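Side-chain contacts in DNA-entry nuclease (Competence-specific nuclease) (Streptococcus agalactiae ILRI112, PDB 4QGO), which probably cleaves DNA as a virulence-associated, metal-dependent nuclease of the beta-beta-alpha (His-Me finger) superfamily: residues Q28-G32 with I33-N37; S158-R161 with K162-Q166. The protein carries 1 engineered substitution. All coordinates share one frame; numbering follows the deposited sequence.

Contacts 1 and 2 are both local, one between the arms of a beta hairpin with a two-residue loop and the other between successive turns of a helix. Their centres lie 21 Å apart and their nearest atoms about 9 Å apart, without touching. What relates them is the antiparallel sheet of the domain: the hairpin of contact 1 forms one end of it, with strand 33-36 beside strand 201-207, whereas the helix of contact 2 packs on strands 170-177 and 66-70 toward the other end. A sulfate, probably a crystallisation additive, lies about 5 Å from the side chain of N31, and a sulfate is about 6 Å from that of L159. No metal is bound, and the sulfates do not locate the active site.

Contact 1 of 2, residues Q28-G32 with I33-N37; sequences QYVNG and IYELN
Y29 brings the edge of its ring over the face of Y34, with Y29 CD1 3.5 Å from Y34 CZ and displaced toward the rim of that ring. The planes stand at 75°, a T-shaped (edge-to-face) pair with centroids 5.2 Å apart. CG of Y29 is anti to its backbone N (chi1 -171°), which helps to bring the two rings together on one face of the hairpin. Both phenol oxygens are hydrogen-bonded to D9, Y29 OH to the carboxylate and Y34 OH to the backbone carbonyl. On the other face, Q28 and E35 run side by side, Q28 CG 4.2 Å from E35 CB; in this conformer of E35 the amide and carboxylate planes lie nearly parallel in a loose stack. CG1 of V30 lies 4.2 Å from CD1 of I33. Reciprocal backbone bonds link V30 with I33 (V30 N to I33 O 2.8 Å, I33 N to V30 O 3.1 Å) and Q28 with E35. A type I' turn from V30 to I33 closes the two-residue loop. Aromatic contact and shared D9 thus tie one face of the hairpin to the N-terminal segment, while its other face carries polar chains beside aliphatic groups.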
ATOM      1  N   GLN A  28      14.616   4.833  -7.228  1.00  7.99           N
ATOM      2  CA  GLN A  28      15.617   5.275  -6.270  1.00  8.50           C
ATOM      3  C   GLN A  28      15.034   5.285  -4.872  1.00  9.10           C
ATOM      4  O   GLN A  28      13.848   5.536  -4.688  1.00  8.24           O
ATOM      5  CB  GLN A  28      16.153   6.656  -6.633  1.00 12.42           C
ATOM      6  CG  GLN A  28      15.097   7.742  -6.665  1.00 12.72           C
ATOM      7  CD  GLN A  28      15.646   9.063  -7.156  1.00 22.12           C
ATOM      8  OE1 GLN A  28      15.346   9.499  -8.267  1.00 40.35           O
ATOM      9  NE2 GLN A  28      16.454   9.704  -6.335  1.00 14.70           N
ATOM     10  N   TYR A  29      15.887   4.998  -3.896  1.00  6.86           N
ATOM     11  CA  TYR A  29      15.492   4.994  -2.497  1.00  6.60           C
ATOM     12  C   TYR A  29      15.585   6.406  -1.961  1.00 11.32           C
ATOM     13  O   TYR A  29      16.630   7.044  -2.042  1.00 11.34           O
ATOM     14  CB  TYR A  29      16.422   4.083  -1.714  1.00 11.22           C
ATOM     15  CG  TYR A  29      16.017   3.809  -0.285  1.00  9.06           C
ATOM     16  CD1 TYR A  29      15.195   2.737   0.018  1.00 11.66           C
ATOM     17  CD2 TYR A  29      16.481   4.605   0.759  1.00  9.01           C
ATOM     18  CE1 TYR A  29      14.838   2.455   1.323  1.00 13.17           C
ATOM     19  CE2 TYR A  29      16.129   4.325   2.082  1.00  9.38           C
ATOM     20  CZ  TYR A  29      15.309   3.249   2.344  1.00 12.30           C
ATOM     21  OH  TYR A  29      14.957   2.957   3.647  1.00 14.74           O
ATOM     22  N   VAL A  30      14.479   6.903  -1.427  1.00  8.16           N
ATOM     23  CA  VAL A  30      14.467   8.229  -0.852  1.00  7.54           C
ATOM     24  C   VAL A  30      13.444   8.274   0.267  1.00  6.30           C
ATOM     25  O   VAL A  30      12.311   7.817   0.104  1.00  7.47           O
ATOM     26  CB  VAL A  30      14.216   9.313  -1.930  1.00 15.44           C
ATOM     27  CG1 VAL A  30      12.950   9.022  -2.696  1.00 18.47           C
ATOM     28  CG2 VAL A  30      14.180  10.702  -1.322  1.00 22.27           C
ATOM     29  N   ASN A  31      13.839   8.827   1.409  0.70  6.48           N
ATOM     30  CA  ASN A  31      12.922   8.987   2.534  0.70  7.43           C
ATOM     31  C   ASN A  31      12.287   7.669   2.963  0.70  8.10           C
ATOM     32  O   ASN A  31      11.115   7.647   3.330  0.70  9.39           O
ATOM     33  CB  ASN A  31      11.792   9.966   2.185  0.70 12.15           C
ATOM     34  CG  ASN A  31      12.287  11.357   1.855  0.70 16.99           C
ATOM     35  OD1 ASN A  31      12.075  11.857   0.747  0.70 18.58           O
ATOM     36  ND2 ASN A  31      12.914  12.008   2.826  0.70  6.80           N
ATOM     37  N   GLY A  32      13.029   6.569   2.866  1.00  6.64           N
ATOM     38  CA  GLY A  32      12.530   5.296   3.351  1.00  6.72           C
ATOM     39  C   GLY A  32      11.707   4.502   2.351  1.00  7.65           C
ATOM     40  O   GLY A  32      11.305   3.380   2.639  1.00  8.97           O
ATOM     41  N   ILE A  33      11.470   5.056   1.165  1.00  6.10           N
ATOM     42  CA  ILE A  33      10.654   4.361   0.170  1.00  5.41           C
ATOM     43  C   ILE A  33      11.366   4.338  -1.181  1.00  5.83           C
ATOM     44  O   ILE A  33      12.430   4.940  -1.324  1.00  6.22           O
ATOM     45  CB  ILE A  33       9.222   4.958   0.088  1.00  6.33           C
ATOM     46  CG1 ILE A  33       9.221   6.469  -0.199  1.00  6.15           C
ATOM     47  CG2 ILE A  33       8.503   4.732   1.427  1.00 10.12           C
ATOM     48  CD1 ILE A  33       9.537   6.869  -1.643  1.00  8.70           C
ATOM     49  N   TYR A  34      10.800   3.641  -2.163  1.00  4.82           N
ATOM     50  CA  TYR A  34      11.335   3.696  -3.521  1.00  5.27           C
ATOM     51  C   TYR A  34      10.430   4.536  -4.405  1.00  5.42           C
ATOM     52  O   TYR A  34       9.252   4.212  -4.597  1.00  7.21           O
ATOM     53  CB  TYR A  34      11.515   2.287  -4.105  1.00  7.06           C
ATOM     54  CG  TYR A  34      12.706   1.560  -3.538  1.00  5.99           C
ATOM     55  CD1 TYR A  34      13.968   1.714  -4.098  1.00  7.66           C
ATOM     56  CD2 TYR A  34      12.574   0.725  -2.437  1.00  6.75           C
ATOM     57  CE1 TYR A  34      15.067   1.062  -3.567  1.00 10.15           C
ATOM     58  CE2 TYR A  34      13.670   0.070  -1.899  1.00  9.74           C
ATOM     59  CZ  TYR A  34      14.911   0.238  -2.474  1.00  9.23           C
ATOM     60  OH  TYR A  34      16.004  -0.415  -1.946  1.00 11.06           O
ATOM     61  N   GLU A  35      10.988   5.620  -4.926  0.53  5.72           N
ATOM     62  CA  GLU A  35      10.335   6.406  -5.947  0.53  5.25           C
ATOM     63  C   GLU A  35      10.549   5.656  -7.257  0.53  4.94           C
ATOM     64  O   GLU A  35      11.681   5.245  -7.559  0.53  4.76           O
ATOM     65  CB  GLU A  35      10.971   7.792  -6.004  0.53  6.09           C
ATOM     66  CG  GLU A  35      10.363   8.739  -7.009  0.53  3.44           C
ATOM     67  CD  GLU A  35      11.112  10.064  -7.084  0.53  9.22           C
ATOM     68  OE1 GLU A  35      11.012  10.747  -8.126  0.53 16.12           O
ATOM     69  OE2 GLU A  35      11.811  10.420  -6.109  0.53 17.41           O
ATOM     70  N   LEU A  36       9.475   5.457  -8.020  1.00  5.64           N
ATOM     71  CA  LEU A  36       9.555   4.706  -9.272  1.00  5.79           C
ATOM     72  C   LEU A  36       9.317   5.619 -10.454  1.00  5.82           C
ATOM     73  O   LEU A  36       8.446   6.486 -10.399  1.00  6.61           O
ATOM     74  CB  LEU A  36       8.468   3.624  -9.300  1.00  5.54           C
ATOM     75  CG  LEU A  36       8.380   2.719  -8.072  1.00  6.37           C
ATOM     76  CD1 LEU A  36       7.286   1.682  -8.289  1.00  9.27           C
ATOM     77  CD2 LEU A  36       9.716   2.057  -7.782  1.00  8.66           C
ATOM     78  N   ASN A  37      10.084   5.414 -11.528  1.00  5.43           N
ATOM     79  CA  ASN A  37       9.811   6.121 -12.784  1.00  6.54           C
ATOM     80  C   ASN A  37       9.765   7.643 -12.614  1.00  5.74           C
ATOM     81  O   ASN A  37       8.923   8.319 -13.211  1.00  5.92           O
ATOM     82  CB  ASN A  37       8.488   5.617 -13.391  1.00  6.86           C
ATOM     83  CG  ASN A  37       8.342   5.957 -14.866  1.00  6.63           C
ATOM     84  OD1 ASN A  37       9.293   5.865 -15.636  1.00  7.63           O
ATOM     85  ND2 ASN A  37       7.134   6.340 -15.262  1.00  7.37           N
TER

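Contact 2 of 2, residues S158-R161 with K162-Q166; sequences SLVR and KAVDQ
The hydroxyl OG of S158 is gripped by several groups: NH2 of R161, one turn on, donates to it at 2.9 Å, and it is also hydrogen-bonded to N146 OD1 and to the backbone O of N154. The R161 bond is bent, 136° at the hydrogen, with the hydroxyl 29° out of the guanidinium plane. The arginine chain first runs out beside its own carbonyl carbon, then folds at chi3 (66°), which turns the guanidinium back toward S158. D165 lies beside the aliphatic part of the same arginine, its OD2 3.9 Å from R161 CG, but R161 NE and D165 OD2 are 5.1 Å apart and form no direct ion pair. D165 OD1 instead takes a salt bridge from R75 NE and a hydrogen bond with Y77 OH; this pairing would probably stabilise its negative charge. K162 lays its extended chain past the S158 carbonyl, CG 3.3 Å from that oxygen, which also accepts the K162 amide at 2.9 Å. A163, V164 and D165 repeat the i to i+4 bond to L159, V160 and R161. V160 and V164 share the buried side of helix 153-165, where both pack on L70 of strand 66-70 and V170 of strand 170-177, while V160 and R161 also touch L118 of helix 116-119.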
ATOM      1  N   SER A 158      -2.154  10.316   3.178  1.00  6.09           N
ATOM      2  CA  SER A 158      -2.380  11.693   3.588  1.00  7.00           C
ATOM      3  C   SER A 158      -2.301  12.663   2.418  1.00  6.63           C
ATOM      4  O   SER A 158      -3.093  13.608   2.356  1.00  8.22           O
ATOM      5  CB  SER A 158      -1.389  12.110   4.670  1.00  8.45           C
ATOM      6  OG  SER A 158      -1.625  11.377   5.859  1.00 12.42           O
ATOM      7  N   LEU A 159      -1.369  12.451   1.489  1.00  6.12           N
ATOM      8  CA  LEU A 159      -1.313  13.313   0.313  1.00  8.60           C
ATOM      9  C   LEU A 159      -2.606  13.222  -0.487  1.00  6.66           C
ATOM     10  O   LEU A 159      -3.130  14.233  -0.970  1.00  6.71           O
ATOM     11  CB  LEU A 159      -0.136  12.939  -0.600  1.00  7.62           C
ATOM     12  CG  LEU A 159       1.263  13.140  -0.026  1.00  7.93           C
ATOM     13  CD1 LEU A 159       2.306  12.684  -1.049  1.00  8.51           C
ATOM     14  CD2 LEU A 159       1.492  14.594   0.369  1.00 12.62           C
ATOM     15  N   VAL A 160      -3.119  12.004  -0.640  1.00  5.78           N
ATOM     16  CA  VAL A 160      -4.322  11.787  -1.433  1.00  5.61           C
ATOM     17  C   VAL A 160      -5.538  12.370  -0.717  1.00  5.35           C
ATOM     18  O   VAL A 160      -6.366  13.050  -1.326  1.00  7.05           O
ATOM     19  CB  VAL A 160      -4.554  10.296  -1.699  1.00  5.33           C
ATOM     20  CG1 VAL A 160      -5.866  10.082  -2.424  1.00  7.37           C
ATOM     21  CG2 VAL A 160      -3.410   9.739  -2.535  1.00  7.82           C
ATOM     22  N   ARG A 161      -5.615  12.124   0.581  1.00  7.02           N
ATOM     23  CA  ARG A 161      -6.710  12.640   1.396  1.00  5.81           C
ATOM     24  C   ARG A 161      -6.755  14.159   1.342  1.00  6.93           C
ATOM     25  O   ARG A 161      -7.826  14.750   1.158  1.00  8.42           O
ATOM     26  CB  ARG A 161      -6.506  12.169   2.832  1.00  8.86           C
ATOM     27  CG  ARG A 161      -7.639  12.463   3.759  1.00 14.50           C
ATOM     28  CD  ARG A 161      -7.404  11.835   5.123  1.00 17.52           C
ATOM     29  NE  ARG A 161      -6.263  12.445   5.802  1.00 17.07           N
ATOM     30  CZ  ARG A 161      -5.134  11.809   6.083  1.00 18.58           C
ATOM     31  NH1 ARG A 161      -4.990  10.528   5.742  1.00 17.35           N
ATOM     32  NH2 ARG A 161      -4.153  12.455   6.706  1.00 17.61           N
ATOM     33  N   LYS A 162      -5.600  14.796   1.489  1.00  7.65           N
ATOM     34  CA  LYS A 162      -5.554  16.254   1.466  1.00 10.40           C
ATOM     35  C   LYS A 162      -5.970  16.804   0.104  1.00 10.61           C
ATOM     36  O   LYS A 162      -6.651  17.831   0.027  1.00 11.62           O
ATOM     37  CB  LYS A 162      -4.175  16.760   1.895  1.00 10.40           C
ATOM     38  CG  LYS A 162      -3.945  16.573   3.389  1.00 10.99           C
ATOM     39  CD  LYS A 162      -2.516  16.867   3.803  1.00 17.17           C
ATOM     40  CE  LYS A 162      -2.334  16.603   5.295  1.00 19.07           C
ATOM     41  NZ  LYS A 162      -0.980  17.008   5.766  1.00 24.87           N
ATOM     42  N   ALA A 163      -5.586  16.112  -0.967  1.00  6.62           N
ATOM     43  CA  ALA A 163      -5.982  16.501  -2.316  1.00  8.25           C
ATOM     44  C   ALA A 163      -7.494  16.411  -2.500  1.00  7.90           C
ATOM     45  O   ALA A 163      -8.136  17.342  -3.011  1.00  8.56           O
ATOM     46  CB  ALA A 163      -5.258  15.630  -3.341  1.00  9.74           C
ATOM     47  N   VAL A 164      -8.074  15.284  -2.100  1.00  9.36           N
ATOM     48  CA  VAL A 164      -9.519  15.117  -2.198  1.00  8.26           C
ATOM     49  C   VAL A 164     -10.223  16.196  -1.375  1.00  9.11           C
ATOM     50  O   VAL A 164     -11.266  16.720  -1.790  1.00  9.63           O
ATOM     51  CB  VAL A 164      -9.962  13.705  -1.734  1.00  8.16           C
ATOM     52  CG1 VAL A 164     -11.472  13.643  -1.530  1.00 11.71           C
ATOM     53  CG2 VAL A 164      -9.512  12.653  -2.744  1.00  7.90           C
ATOM     54  N   ASP A 165      -9.630  16.562  -0.242  1.00  8.03           N
ATOM     55  CA  ASP A 165     -10.245  17.543   0.650  1.00 10.11           C
ATOM     56  C   ASP A 165     -10.164  18.959   0.074  1.00 13.00           C
ATOM     57  O   ASP A 165     -10.852  19.874   0.546  1.00 15.78           O
ATOM     58  CB  ASP A 165      -9.635  17.440   2.049  1.00  8.82           C
ATOM     59  CG  ASP A 165     -10.091  16.184   2.782  1.00 10.20           C
ATOM     60  OD1 ASP A 165     -11.034  15.534   2.285  1.00 11.08           O
ATOM     61  OD2 ASP A 165      -9.528  15.848   3.849  1.00 12.54           O
ATOM     62  N   GLN A 166      -9.308  19.126  -0.929  0.54 10.16           N
ATOM     63  CA  GLN A 166      -9.202  20.374  -1.681  0.54  8.49           C
ATOM     64  C   GLN A 166     -10.027  20.293  -2.961  0.54 10.83           C
ATOM     65  O   GLN A 166      -9.805  21.061  -3.897  0.54 14.17           O
ATOM     66  CB  GLN A 166      -7.744  20.675  -2.030  0.54 12.30           C
ATOM     67  CG  GLN A 166      -6.861  21.015  -0.845  0.54 14.22           C
ATOM     68  CD  GLN A 166      -5.404  21.140  -1.233  0.54 23.68           C
ATOM     69  OE1 GLN A 166      -4.961  20.551  -2.220  0.54 31.39           O
ATOM     70  NE2 GLN A 166      -4.648  21.909  -0.458  0.54 40.13           N
TER